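Local coordinates for pirin-like protein (Geobacillus kaustophilus, PDB 2P17) that is of unknown function but binds one iron ion per subunit and belongs to the cupin-fold pirin family, at residues G152-V157 / T168-I173. Numbering follows the deposited sequence.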
loop_
_atom_site.group_PDB
_atom_site.type_symbol
_atom_site.label_atom_id
_atom_site.label_comp_id
_atom_site.label_asym_id
_atom_site.label_seq_id
_atom_site.Cartn_x
_atom_site.Cartn_y
_atom_site.Cartn_z
ATOM N N GLY A 152 0.588 11.006 -0.728
ATOM C CA GLY A 152 1.613 11.655 0.074
ATOM C C GLY A 152 2.732 12.172 -0.794
ATOM O O GLY A 152 2.491 12.700 -1.883
ATOM N N SER A 153 3.961 12.042 -0.306
ATOM C CA SER A 153 5.073 12.659 -1.024
ATOM C C SER A 153 6.366 11.886 -0.944
ATOM O O SER A 153 6.570 11.066 -0.049
ATOM C CB SER A 153 5.325 14.063 -0.489
ATOM O OG SER A 153 5.778 13.982 0.845
ATOM N N SER A 154 7.239 12.176 -1.897
ATOM C CA SER A 154 8.563 11.591 -1.913
ATOM C C SER A 154 9.509 12.693 -2.362
ATOM O O SER A 154 9.431 13.151 -3.500
ATOM C CB SER A 154 8.589 10.401 -2.865
ATOM O OG SER A 154 9.796 9.655 -2.751
ATOM N N LYS A 155 10.386 13.103 -1.448
ATOM C CA LYS A 155 11.305 14.243 -1.653
ATOM C C LYS A 155 10.568 15.440 -2.276
ATOM O O LYS A 155 11.045 16.073 -3.225
ATOM C CB LYS A 155 12.528 13.838 -2.485
ATOM C CG LYS A 155 13.384 12.741 -1.868
ATOM C CD LYS A 155 14.298 13.288 -0.815
ATOM C CE LYS A 155 15.227 12.216 -0.270
ATOM N NZ LYS A 155 16.285 12.868 0.536
ATOM N N GLY A 156 9.390 15.738 -1.734
ATOM C CA GLY A 156 8.630 16.919 -2.146
ATOM C C GLY A 156 7.731 16.707 -3.353
ATOM O O GLY A 156 6.929 17.585 -3.674
ATOM N N VAL A 157 7.862 15.571 -4.037
ATOM C CA VAL A 157 6.936 15.217 -5.133
ATOM C C VAL A 157 5.653 14.678 -4.504
ATOM O O VAL A 157 5.673 13.654 -3.807
ATOM C CB VAL A 157 7.552 14.205 -6.131
ATOM C CG1 VAL A 157 6.558 13.806 -7.234
ATOM C CG2 VAL A 157 8.812 14.804 -6.776
ATOM N N THR A 168 1.665 8.103 2.933
ATOM C CA THR A 168 2.592 8.088 1.814
ATOM C C THR A 168 2.619 6.687 1.227
ATOM O O THR A 168 2.868 5.716 1.943
ATOM C CB THR A 168 3.977 8.551 2.254
ATOM O OG1 THR A 168 3.930 9.971 2.469
ATOM C CG2 THR A 168 5.050 8.208 1.210
HETATM N N MSE A 169 2.316 6.595 -0.061
HETATM C CA MSE A 169 2.316 5.329 -0.774
HETATM C C MSE A 169 3.059 5.542 -2.072
HETATM O O MSE A 169 2.658 6.368 -2.895
HETATM C CB MSE A 169 0.896 4.840 -1.059
HETATM C CG MSE A 169 0.872 3.529 -1.835
HETATM SE SE MSE A 169 -0.974 3.041 -2.219
HETATM C CE MSE A 169 -0.642 1.406 -3.226
ATOM N N VAL A 170 4.179 4.837 -2.211
ATOM C CA VAL A 170 5.019 4.987 -3.377
ATOM C C VAL A 170 5.388 3.644 -3.974
ATOM O O VAL A 170 5.561 2.652 -3.256
ATOM C CB VAL A 170 6.322 5.787 -3.083
ATOM C CG1 VAL A 170 6.021 7.219 -2.588
ATOM C CG2 VAL A 170 7.236 5.057 -2.112
ATOM N N GLU A 171 5.479 3.613 -5.293
ATOM C CA GLU A 171 5.976 2.445 -5.999
ATOM C C GLU A 171 7.382 2.727 -6.515
ATOM O O GLU A 171 7.595 3.700 -7.243
ATOM C CB GLU A 171 5.040 2.103 -7.146
ATOM C CG GLU A 171 5.460 0.875 -7.942
ATOM C CD GLU A 171 4.554 0.647 -9.113
ATOM O OE1 GLU A 171 4.041 1.652 -9.643
ATOM O OE2 GLU A 171 4.378 -0.521 -9.508
HETATM N N MSE A 172 8.330 1.875 -6.139
HETATM C CA MSE A 172 9.710 2.026 -6.588
HETATM C C MSE A 172 10.073 0.934 -7.559
HETATM O O MSE A 172 9.803 -0.241 -7.303
HETATM C CB MSE A 172 10.678 1.963 -5.417
HETATM C CG MSE A 172 10.424 2.977 -4.359
HETATM SE SE MSE A 172 11.908 2.923 -3.133
HETATM C CE MSE A 172 11.047 3.719 -1.736
ATOM N N ILE A 173 10.671 1.338 -8.673
ATOM C CA ILE A 173 11.280 0.417 -9.622
ATOM C C ILE A 173 12.745 0.832 -9.698
ATOM O O ILE A 173 13.062 1.957 -10.104
ATOM C CB ILE A 173 10.630 0.479 -11.006
ATOM C CG1 ILE A 173 9.124 0.159 -10.917
ATOM C CG2 ILE A 173 11.328 -0.508 -11.939
ATOM C CD1 ILE A 173 8.350 0.342 -12.239
HETATM O O HOH W 1 6.415 11.129 2.863
#
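Thr168 meets the backbone of Gly152 and Ser153 where a tight beta-hairpin, led in by Gly152, packs on the start of strand 167-174; the small contact, 162 Å² in all, is part polar and part apolar, and no sheet pairing joins the two segments. Both branches of the threonine touch the incoming chain. Its OG1 takes the N-H of Ser153 in a weak but nearly straight hydrogen bond, N to OG1 3.5 Å at 164°, and sits 3.7 Å from CA of Gly152. Its methyl CG2 packs 3.5 Å from the carbonyl O of Ser153. With OG1 beside its own backbone N (chi1 -73°), the hydroxyl faces the peptide leading into Ser153, while CG2 lies against the peptide that follows. A water bridges the two sides, donating to O of Ser153 at 2.9 Å and hydrogen-bonded to OG1 of Thr168; Ser153 O also accepts a hydrogen bond from NE2 of Gln182. Further along, CB of Ser154 rests 4.1 Å from the CG1 methyl of Val170, and Ile147 of strand 145-149 touches both side chains. The Ser154 hydroxyl is held by Gln182 and Arg140 from outside the two segments, leaving CB to meet the valine. Strand 167-174 has strands 145-149 and 235-242 as its sheet neighbours. Ser154 and Val157 bond to each other in both directions, N to O, around a type I' turn through Lys155 and Gly156, the classic two-residue beta-hairpin, here packed on a strand of the C-terminal cupin domain, away from the iron site.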